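Apical membrane antigen AMA1 (Toxoplasma gondii ME49, PDB 4YIV) takes part in host cell invasion as a microneme protein of the moving junction, the ring formed between parasite and host cell membranes. Local coordinates at residues D132-A145 / R156-I170. Sequence-based numbering, arbitrary orientation.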
ATOM      1  N   ASP A 132      11.312   4.395 -11.699  1.00 21.49           N
ATOM      2  CA  ASP A 132      10.685   5.709 -11.681  1.00 22.50           C
ATOM      3  C   ASP A 132       9.965   5.855 -10.348  1.00 22.09           C
ATOM      4  O   ASP A 132      10.024   6.919  -9.732  1.00 22.19           O
ATOM      5  CB  ASP A 132       9.713   5.901 -12.857  1.00 24.40           C
ATOM      6  CG  ASP A 132      10.447   6.255 -14.177  1.00 34.75           C
ATOM      7  OD1 ASP A 132      11.654   6.575 -14.135  1.00 32.87           O
ATOM      8  OD2 ASP A 132       9.824   6.203 -15.260  1.00 36.15           O
ATOM      9  N   LEU A 133       9.294   4.791  -9.898  1.00 19.98           N
ATOM     10  CA  LEU A 133       8.597   4.877  -8.607  1.00 20.88           C
ATOM     11  C   LEU A 133       9.598   5.185  -7.486  1.00 20.01           C
ATOM     12  O   LEU A 133       9.369   6.034  -6.603  1.00 20.81           O
ATOM     13  CB  LEU A 133       7.842   3.590  -8.314  1.00 21.44           C
ATOM     14  CG  LEU A 133       7.137   3.560  -6.926  1.00 21.90           C
ATOM     15  CD1 LEU A 133       6.193   4.740  -6.725  1.00 22.22           C
ATOM     16  CD2 LEU A 133       6.335   2.257  -6.750  1.00 19.90           C
ATOM     17  N   GLY A 134      10.735   4.504  -7.525  1.00 19.46           N
ATOM     18  CA  GLY A 134      11.799   4.790  -6.584  1.00 20.00           C
ATOM     19  C   GLY A 134      12.357   6.190  -6.642  1.00 22.21           C
ATOM     20  O   GLY A 134      12.730   6.730  -5.607  1.00 21.21           O
ATOM     21  N   ARG A 135      12.430   6.783  -7.837  1.00 21.98           N
ATOM     22  CA  ARG A 135      12.930   8.138  -7.996  1.00 22.43           C
ATOM     23  C   ARG A 135      11.981   9.119  -7.321  1.00 18.99           C
ATOM     24  O   ARG A 135      12.410  10.116  -6.705  1.00 19.97           O
ATOM     25  CB  ARG A 135      13.079   8.502  -9.480  1.00 24.66           C
ATOM     26  CG  ARG A 135      14.221   7.763 -10.190  1.00 26.65           C
ATOM     27  CD  ARG A 135      14.412   8.212 -11.656  1.00 29.27           C
ATOM     28  NE  ARG A 135      15.542   7.433 -12.167  1.00 30.43           N
ATOM     29  CZ  ARG A 135      15.443   6.285 -12.832  1.00 30.61           C
ATOM     30  NH1 ARG A 135      14.254   5.793 -13.199  1.00 30.93           N
ATOM     31  NH2 ARG A 135      16.564   5.634 -13.162  1.00 32.39           N
ATOM     32  N   CYS A 136      10.697   8.817  -7.394  1.00 21.33           N
ATOM     33  CA  CYS A 136       9.708   9.693  -6.748  1.00 21.41           C
ATOM     34  C   CYS A 136       9.859   9.595  -5.220  1.00 18.44           C
ATOM     35  O   CYS A 136       9.934  10.613  -4.512  1.00 21.04           O
ATOM     36  CB  CYS A 136       8.304   9.330  -7.205  1.00 23.66           C
ATOM     37  SG  CYS A 136       6.955  10.293  -6.426  1.00 23.77           S
ATOM     38  N   ALA A 137       9.904   8.377  -4.724  1.00 19.28           N
ATOM     39  CA  ALA A 137      10.100   8.148  -3.293  1.00 21.41           C
ATOM     40  C   ALA A 137      11.394   8.795  -2.766  1.00 21.91           C
ATOM     41  O   ALA A 137      11.424   9.360  -1.664  1.00 21.23           O
ATOM     42  CB  ALA A 137      10.101   6.670  -3.023  1.00 21.21           C
ATOM     43  N   GLU A 138      12.469   8.720  -3.546  1.00 20.82           N
ATOM     44  CA  GLU A 138      13.734   9.324  -3.144  1.00 18.58           C
ATOM     45  C   GLU A 138      13.626  10.837  -3.099  1.00 21.94           C
ATOM     46  O   GLU A 138      14.157  11.484  -2.199  1.00 22.09           O
ATOM     47  CB  GLU A 138      14.845   8.864  -4.099  1.00 23.55           C
ATOM     48  CG  GLU A 138      16.242   9.348  -3.735  1.00 30.17           C
ATOM     49  CD  GLU A 138      17.315   8.784  -4.673  1.00 29.76           C
ATOM     50  OE1 GLU A 138      18.491   9.130  -4.466  1.00 33.88           O
ATOM     51  OE2 GLU A 138      16.974   8.018  -5.617  1.00 32.30           O
ATOM     52  N   PHE A 139      12.915  11.398  -4.073  1.00 20.83           N
ATOM     53  CA  PHE A 139      12.630  12.817  -4.100  1.00 22.58           C
ATOM     54  C   PHE A 139      11.888  13.257  -2.837  1.00 24.79           C
ATOM     55  O   PHE A 139      12.204  14.290  -2.238  1.00 24.52           O
ATOM     56  CB  PHE A 139      11.805  13.162  -5.328  1.00 22.51           C
ATOM     57  CG  PHE A 139      11.449  14.607  -5.420  1.00 28.35           C
ATOM     58  CD1 PHE A 139      12.439  15.567  -5.506  1.00 29.13           C
ATOM     59  CD2 PHE A 139      10.112  15.004  -5.431  1.00 27.92           C
ATOM     60  CE1 PHE A 139      12.108  16.922  -5.581  1.00 33.58           C
ATOM     61  CE2 PHE A 139       9.764  16.355  -5.501  1.00 28.47           C
ATOM     62  CZ  PHE A 139      10.748  17.309  -5.585  1.00 30.21           C
ATOM     63  N   ALA A 140      10.915  12.457  -2.427  1.00 21.08           N
ATOM     64  CA  ALA A 140      10.187  12.740  -1.178  1.00 23.23           C
ATOM     65  C   ALA A 140      11.130  12.595   0.036  1.00 22.99           C
ATOM     66  O   ALA A 140      11.111  13.423   0.967  1.00 22.39           O
ATOM     67  CB  ALA A 140       8.993  11.806  -1.051  1.00 20.99           C
ATOM     68  N   PHE A 141      11.977  11.580   0.019  1.00 21.46           N
ATOM     69  CA  PHE A 141      12.891  11.383   1.152  1.00 23.25           C
ATOM     70  C   PHE A 141      13.870  12.560   1.290  1.00 27.00           C
ATOM     71  O   PHE A 141      14.248  12.938   2.409  1.00 25.91           O
ATOM     72  CB  PHE A 141      13.672  10.081   1.035  1.00 23.37           C
ATOM     73  CG  PHE A 141      14.532   9.811   2.229  1.00 23.38           C
ATOM     74  CD1 PHE A 141      13.964   9.432   3.447  1.00 23.51           C
ATOM     75  CD2 PHE A 141      15.916   9.993   2.161  1.00 26.76           C
ATOM     76  CE1 PHE A 141      14.767   9.208   4.569  1.00 27.18           C
ATOM     77  CE2 PHE A 141      16.723   9.777   3.281  1.00 29.83           C
ATOM     78  CZ  PHE A 141      16.154   9.386   4.484  1.00 24.71           C
ATOM     79  N   LYS A 142      14.234  13.175   0.160  1.00 26.01           N
ATOM     80  CA  LYS A 142      15.157  14.301   0.174  1.00 27.70           C
ATOM     81  C   LYS A 142      14.479  15.662   0.303  1.00 32.75           C
ATOM     82  O   LYS A 142      15.140  16.686   0.229  1.00 34.30           O
ATOM     83  CB  LYS A 142      16.028  14.236  -1.093  1.00 29.50           C
ATOM     84  CG  LYS A 142      16.937  13.025  -1.046  1.00 32.97           C
ATOM     85  CD  LYS A 142      17.805  12.853  -2.298  1.00 31.04           C
ATOM     86  CE  LYS A 142      18.686  11.625  -2.117  1.00 34.61           C
ATOM     87  NZ  LYS A 142      19.621  11.395  -3.242  1.00 36.99           N
ATOM     88  N   THR A 143      13.171  15.660   0.537  1.00 28.37           N
ATOM     89  CA  THR A 143      12.369  16.873   0.716  1.00 35.09           C
ATOM     90  C   THR A 143      11.887  16.926   2.186  1.00 32.40           C
ATOM     91  O   THR A 143      11.183  16.030   2.648  1.00 35.21           O
ATOM     92  CB  THR A 143      11.134  16.903  -0.262  1.00 31.92           C
ATOM     93  OG1 THR A 143      11.568  16.873  -1.639  1.00 28.85           O
ATOM     94  CG2 THR A 143      10.293  18.141  -0.067  1.00 32.84           C
ATOM     95  N   VAL A 144      12.286  17.943   2.935  1.00 33.46           N
ATOM     96  CA  VAL A 144      11.855  18.054   4.331  1.00 32.51           C
ATOM     97  C   VAL A 144      11.028  19.317   4.495  1.00 30.40           C
ATOM     98  O   VAL A 144      11.185  20.267   3.730  1.00 31.44           O
ATOM     99  CB  VAL A 144      13.039  18.110   5.330  1.00 34.77           C
ATOM    100  CG1 VAL A 144      13.748  16.760   5.420  1.00 35.35           C
ATOM    101  CG2 VAL A 144      14.004  19.275   4.972  1.00 36.65           C
ATOM    102  N   ALA A 145      10.146  19.314   5.491  1.00 32.82           N
ATOM    103  CA  ALA A 145       9.417  20.504   5.865  1.00 31.84           C
ATOM    104  C   ALA A 145      10.379  21.591   6.381  1.00 29.34           C
ATOM    105  O   ALA A 145      11.319  21.312   7.133  1.00 29.09           O
ATOM    106  CB  ALA A 145       8.397  20.172   6.917  1.00 30.15           C
ATOM    107  N   ARG A 156       9.288  14.634   7.045  1.00 23.00           N
ATOM    108  CA  ARG A 156       9.206  14.390   5.613  1.00 22.16           C
ATOM    109  C   ARG A 156       7.761  14.080   5.184  1.00 21.60           C
ATOM    110  O   ARG A 156       7.080  13.235   5.784  1.00 23.59           O
ATOM    111  CB  ARG A 156      10.139  13.237   5.225  1.00 22.69           C
ATOM    112  CG  ARG A 156      11.572  13.519   5.481  1.00 23.38           C
ATOM    113  CD  ARG A 156      12.379  12.277   5.212  1.00 24.08           C
ATOM    114  NE  ARG A 156      13.812  12.531   5.252  1.00 28.14           N
ATOM    115  CZ  ARG A 156      14.562  12.536   6.354  1.00 33.47           C
ATOM    116  NH1 ARG A 156      14.028  12.300   7.560  1.00 29.64           N
ATOM    117  NH2 ARG A 156      15.860  12.776   6.238  1.00 32.75           N
ATOM    118  N   TYR A 157       7.292  14.788   4.161  1.00 21.89           N
ATOM    119  CA  TYR A 157       5.941  14.602   3.654  1.00 21.53           C
ATOM    120  C   TYR A 157       5.805  13.305   2.879  1.00 22.36           C
ATOM    121  O   TYR A 157       6.774  12.870   2.222  1.00 22.59           O
ATOM    122  CB  TYR A 157       5.553  15.750   2.725  1.00 24.15           C
ATOM    123  CG  TYR A 157       5.680  17.104   3.333  1.00 26.53           C
ATOM    124  CD1 TYR A 157       4.772  17.561   4.299  1.00 26.07           C
ATOM    125  CD2 TYR A 157       6.693  17.944   2.925  1.00 26.90           C
ATOM    126  CE1 TYR A 157       4.912  18.832   4.843  1.00 31.12           C
ATOM    127  CE2 TYR A 157       6.833  19.197   3.443  1.00 32.81           C
ATOM    128  CZ  TYR A 157       5.945  19.649   4.399  1.00 32.38           C
ATOM    129  OH  TYR A 157       6.121  20.929   4.904  1.00 36.92           O
ATOM    130  N   PRO A 158       4.599  12.703   2.913  1.00 19.85           N
ATOM    131  CA  PRO A 158       4.327  11.552   2.055  1.00 19.11           C
ATOM    132  C   PRO A 158       4.174  11.979   0.588  1.00 18.49           C
ATOM    133  O   PRO A 158       4.120  13.183   0.267  1.00 20.09           O
ATOM    134  CB  PRO A 158       3.044  10.972   2.652  1.00 18.32           C
ATOM    135  CG  PRO A 158       2.314  12.191   3.175  1.00 20.64           C
ATOM    136  CD  PRO A 158       3.413  13.083   3.717  1.00 22.17           C
ATOM    137  N   PHE A 159       4.177  11.006  -0.310  1.00 20.49           N
ATOM    138  CA  PHE A 159       4.108  11.304  -1.728  1.00 19.87           C
ATOM    139  C   PHE A 159       3.003  10.504  -2.389  1.00 19.45           C
ATOM    140  O   PHE A 159       2.572   9.477  -1.873  1.00 17.33           O
ATOM    141  CB  PHE A 159       5.457  10.991  -2.460  1.00 20.43           C
ATOM    142  CG  PHE A 159       5.762   9.531  -2.558  1.00 20.40           C
ATOM    143  CD1 PHE A 159       6.440   8.891  -1.545  1.00 18.57           C
ATOM    144  CD2 PHE A 159       5.345   8.778  -3.657  1.00 22.12           C
ATOM    145  CE1 PHE A 159       6.715   7.535  -1.602  1.00 19.37           C
ATOM    146  CE2 PHE A 159       5.619   7.408  -3.724  1.00 23.23           C
ATOM    147  CZ  PHE A 159       6.319   6.786  -2.676  1.00 20.85           C
ATOM    148  N   VAL A 160       2.609  10.965  -3.576  1.00 19.92           N
ATOM    149  CA  VAL A 160       1.824  10.144  -4.485  1.00 21.15           C
ATOM    150  C   VAL A 160       2.527  10.171  -5.839  1.00 19.87           C
ATOM    151  O   VAL A 160       2.800  11.247  -6.408  1.00 21.85           O
ATOM    152  CB  VAL A 160       0.337  10.633  -4.625  1.00 21.68           C
ATOM    153  CG1 VAL A 160      -0.365   9.892  -5.759  1.00 21.66           C
ATOM    154  CG2 VAL A 160      -0.424  10.428  -3.302  1.00 24.27           C
ATOM    155  N   TYR A 161       2.814   8.982  -6.343  1.00 18.61           N
ATOM    156  CA  TYR A 161       3.323   8.858  -7.714  1.00 19.89           C
ATOM    157  C   TYR A 161       2.141   8.615  -8.650  1.00 22.41           C
ATOM    158  O   TYR A 161       1.380   7.646  -8.501  1.00 20.85           O
ATOM    159  CB  TYR A 161       4.366   7.737  -7.840  1.00 21.06           C
ATOM    160  CG  TYR A 161       5.016   7.714  -9.230  1.00 21.44           C
ATOM    161  CD1 TYR A 161       5.603   8.854  -9.739  1.00 25.19           C
ATOM    162  CD2 TYR A 161       4.967   6.581 -10.041  1.00 24.94           C
ATOM    163  CE1 TYR A 161       6.151   8.877 -11.007  1.00 27.53           C
ATOM    164  CE2 TYR A 161       5.527   6.597 -11.337  1.00 27.71           C
ATOM    165  CZ  TYR A 161       6.113   7.745 -11.798  1.00 28.75           C
ATOM    166  OH  TYR A 161       6.672   7.807 -13.068  1.00 33.18           O
ATOM    167  N   ASP A 162       2.004   9.515  -9.624  1.00 23.10           N
ATOM    168  CA  ASP A 162       1.018   9.391 -10.679  1.00 22.59           C
ATOM    169  C   ASP A 162       1.777   8.750 -11.817  1.00 23.11           C
ATOM    170  O   ASP A 162       2.589   9.423 -12.462  1.00 22.19           O
ATOM    171  CB  ASP A 162       0.439  10.761 -11.077  1.00 23.55           C
ATOM    172  CG  ASP A 162      -0.606  10.670 -12.210  1.00 28.26           C
ATOM    173  OD1 ASP A 162      -0.588   9.669 -12.992  1.00 27.61           O
ATOM    174  OD2 ASP A 162      -1.427  11.625 -12.316  1.00 27.17           O
ATOM    175  N   SER A 163       1.567   7.454 -12.001  1.00 23.97           N
ATOM    176  CA  SER A 163       2.396   6.672 -12.915  1.00 26.72           C
ATOM    177  C   SER A 163       1.936   6.854 -14.358  1.00 28.95           C
ATOM    178  O   SER A 163       2.685   6.564 -15.293  1.00 30.51           O
ATOM    179  CB  SER A 163       2.377   5.187 -12.560  1.00 26.43           C
ATOM    180  OG  SER A 163       1.074   4.639 -12.701  1.00 25.01           O
ATOM    181  N   LYS A 164       0.715   7.345 -14.531  1.00 28.89           N
ATOM    182  CA  LYS A 164       0.210   7.682 -15.860  1.00 30.90           C
ATOM    183  C   LYS A 164       0.828   8.992 -16.386  1.00 31.07           C
ATOM    184  O   LYS A 164       1.386   9.009 -17.474  1.00 32.38           O
ATOM    185  CB  LYS A 164      -1.315   7.783 -15.838  1.00 30.99           C
ATOM    186  CG  LYS A 164      -1.953   7.934 -17.199  1.00 45.38           C
ATOM    187  CD  LYS A 164      -3.480   8.130 -17.074  1.00 57.94           C
ATOM    188  CE  LYS A 164      -4.090   8.695 -18.366  1.00 79.92           C
ATOM    189  NZ  LYS A 164      -5.580   8.862 -18.313  1.00 84.84           N
ATOM    190  N   LYS A 165       0.748  10.076 -15.617  1.00 27.85           N
ATOM    191  CA  LYS A 165       1.339  11.345 -16.018  1.00 27.16           C
ATOM    192  C   LYS A 165       2.823  11.452 -15.721  1.00 30.87           C
ATOM    193  O   LYS A 165       3.480  12.399 -16.147  1.00 27.35           O
ATOM    194  CB  LYS A 165       0.606  12.485 -15.339  1.00 28.29           C
ATOM    195  CG  LYS A 165      -0.858  12.510 -15.682  1.00 33.41           C
ATOM    196  CD  LYS A 165      -1.479  13.753 -15.170  1.00 34.53           C
ATOM    197  CE  LYS A 165      -2.884  13.901 -15.684  1.00 46.46           C
ATOM    198  NZ  LYS A 165      -3.449  15.184 -15.154  1.00 50.03           N
ATOM    199  N   ARG A 166       3.356  10.462 -15.005  1.00 26.54           N
ATOM    200  CA  ARG A 166       4.737  10.491 -14.529  1.00 24.02           C
ATOM    201  C   ARG A 166       5.060  11.765 -13.787  1.00 26.65           C
ATOM    202  O   ARG A 166       6.019  12.476 -14.130  1.00 26.33           O
ATOM    203  CB  ARG A 166       5.734  10.289 -15.693  1.00 26.98           C
ATOM    204  CG  ARG A 166       5.693   8.910 -16.227  1.00 29.14           C
ATOM    205  CD  ARG A 166       6.694   8.710 -17.355  1.00 30.80           C
ATOM    206  NE  ARG A 166       8.053   8.454 -16.895  1.00 29.85           N
ATOM    207  CZ  ARG A 166       9.150   9.049 -17.367  1.00 34.61           C
ATOM    208  NH1 ARG A 166       9.071   9.970 -18.322  1.00 31.45           N
ATOM    209  NH2 ARG A 166      10.348   8.720 -16.883  1.00 32.13           N
ATOM    210  N   LEU A 167       4.257  12.019 -12.744  1.00 23.83           N
ATOM    211  CA  LEU A 167       4.375  13.187 -11.873  1.00 23.50           C
ATOM    212  C   LEU A 167       4.502  12.710 -10.437  1.00 24.36           C
ATOM    213  O   LEU A 167       3.747  11.835 -10.023  1.00 20.85           O
ATOM    214  CB  LEU A 167       3.148  14.095 -11.982  1.00 27.05           C
ATOM    215  CG  LEU A 167       3.012  14.823 -13.308  1.00 29.92           C
ATOM    216  CD1 LEU A 167       1.722  15.609 -13.302  1.00 29.18           C
ATOM    217  CD2 LEU A 167       4.221  15.727 -13.535  1.00 30.10           C
ATOM    218  N   CYS A 168       5.400  13.347  -9.700  1.00 22.62           N
ATOM    219  CA  CYS A 168       5.654  13.045  -8.296  1.00 24.01           C
ATOM    220  C   CYS A 168       5.049  14.154  -7.424  1.00 23.85           C
ATOM    221  O   CYS A 168       5.508  15.301  -7.434  1.00 26.86           O
ATOM    222  CB  CYS A 168       7.156  12.913  -8.057  1.00 27.60           C
ATOM    223  SG  CYS A 168       7.583  12.280  -6.398  1.00 32.79           S
ATOM    224  N   HIS A 169       3.977  13.812  -6.724  1.00 23.60           N
ATOM    225  CA  HIS A 169       3.322  14.724  -5.783  1.00 20.79           C
ATOM    226  C   HIS A 169       3.862  14.582  -4.394  1.00 21.10           C
ATOM    227  O   HIS A 169       3.864  13.485  -3.864  1.00 24.13           O
ATOM    228  CB  HIS A 169       1.813  14.441  -5.701  1.00 24.01           C
ATOM    229  CG  HIS A 169       1.083  14.705  -6.980  1.00 24.30           C
ATOM    230  ND1 HIS A 169       0.520  15.930  -7.267  1.00 24.89           N
ATOM    231  CD2 HIS A 169       0.826  13.909  -8.041  1.00 25.45           C
ATOM    232  CE1 HIS A 169      -0.040  15.880  -8.461  1.00 25.91           C
ATOM    233  NE2 HIS A 169       0.136  14.670  -8.953  1.00 28.76           N
ATOM    234  N   ILE A 170       4.216  15.712  -3.800  1.00 20.80           N
ATOM    235  CA  ILE A 170       4.567  15.815  -2.395  1.00 23.51           C
ATOM    236  C   ILE A 170       3.345  16.366  -1.697  1.00 22.90           C
ATOM    237  O   ILE A 170       2.863  17.422  -2.078  1.00 24.94           O
ATOM    238  CB  ILE A 170       5.764  16.760  -2.152  1.00 26.53           C
ATOM    239  CG1 ILE A 170       7.006  16.294  -2.904  1.00 27.56           C
ATOM    240  CG2 ILE A 170       6.051  16.858  -0.643  1.00 27.04           C
ATOM    241  CD1 ILE A 170       7.403  14.904  -2.628  1.00 25.27           C
TER
HETATM  242  O   HOH W   1      16.746  13.444   3.627  1.00 33.62           O
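Helix 132-141 lies on the β-hairpin of strands 159-162 and 167-170, a helix-on-sheet unit of a PAN-type domain of the AMA1 ectodomain, pinned by the disulfide C136-C168. The helix runs nearly antiparallel to strand 159-162 (153°), and its axis passes 8.7 Å from each strand. C136 SG and C168 SG join at 2.1 Å in the middle of the interface. Three aromatic rings lie beside the bridge: C136 SG sits obliquely to Y161 and to F159, 3.5 Å from F159 CD2, while C168 SG meets the edge of the F139 ring. The F159 ring turns one face to the helix backbone, where A137 CA makes a CH-π contact 4.1 Å from the ring centroid; L133 CD1 comes to the ring's edge. C136 CB and L133 CD1 also pack against Y161, whose buried OH, beside D132 CB, has no hydrogen-bond partner in the model. Farther along, A140 CB touches both F159 CB and I170 CD1.

Polar contacts close both ends. At the start of the helix, R166, bent at chi3 (82°), presents NE and NH2 side-on to a single oxygen, D132 OD2, the NH2 bond measuring 3.0 Å. Both nitrogens approach from the same face of the carboxylate, well above its plane; R135 binds OD1 weakly, and E119 from outside takes R166 NH1. At the other end, the guanidinium of R156 lies almost flat on F141, planes 9° apart, in an off-centre cation-π stack, with V144 CG1 over its opposite face. R156 NE donates in plane to a lone pair of F141 O at 2.9 Å, a water links that oxygen to R156 NH2, and Y216 OH holds NH1.

The disulfide thus fixes the helix's middle, R156 is restrained at its C-terminal end, and D132's charge is probably balanced by R166, itself shared with E119, and more weakly by R135.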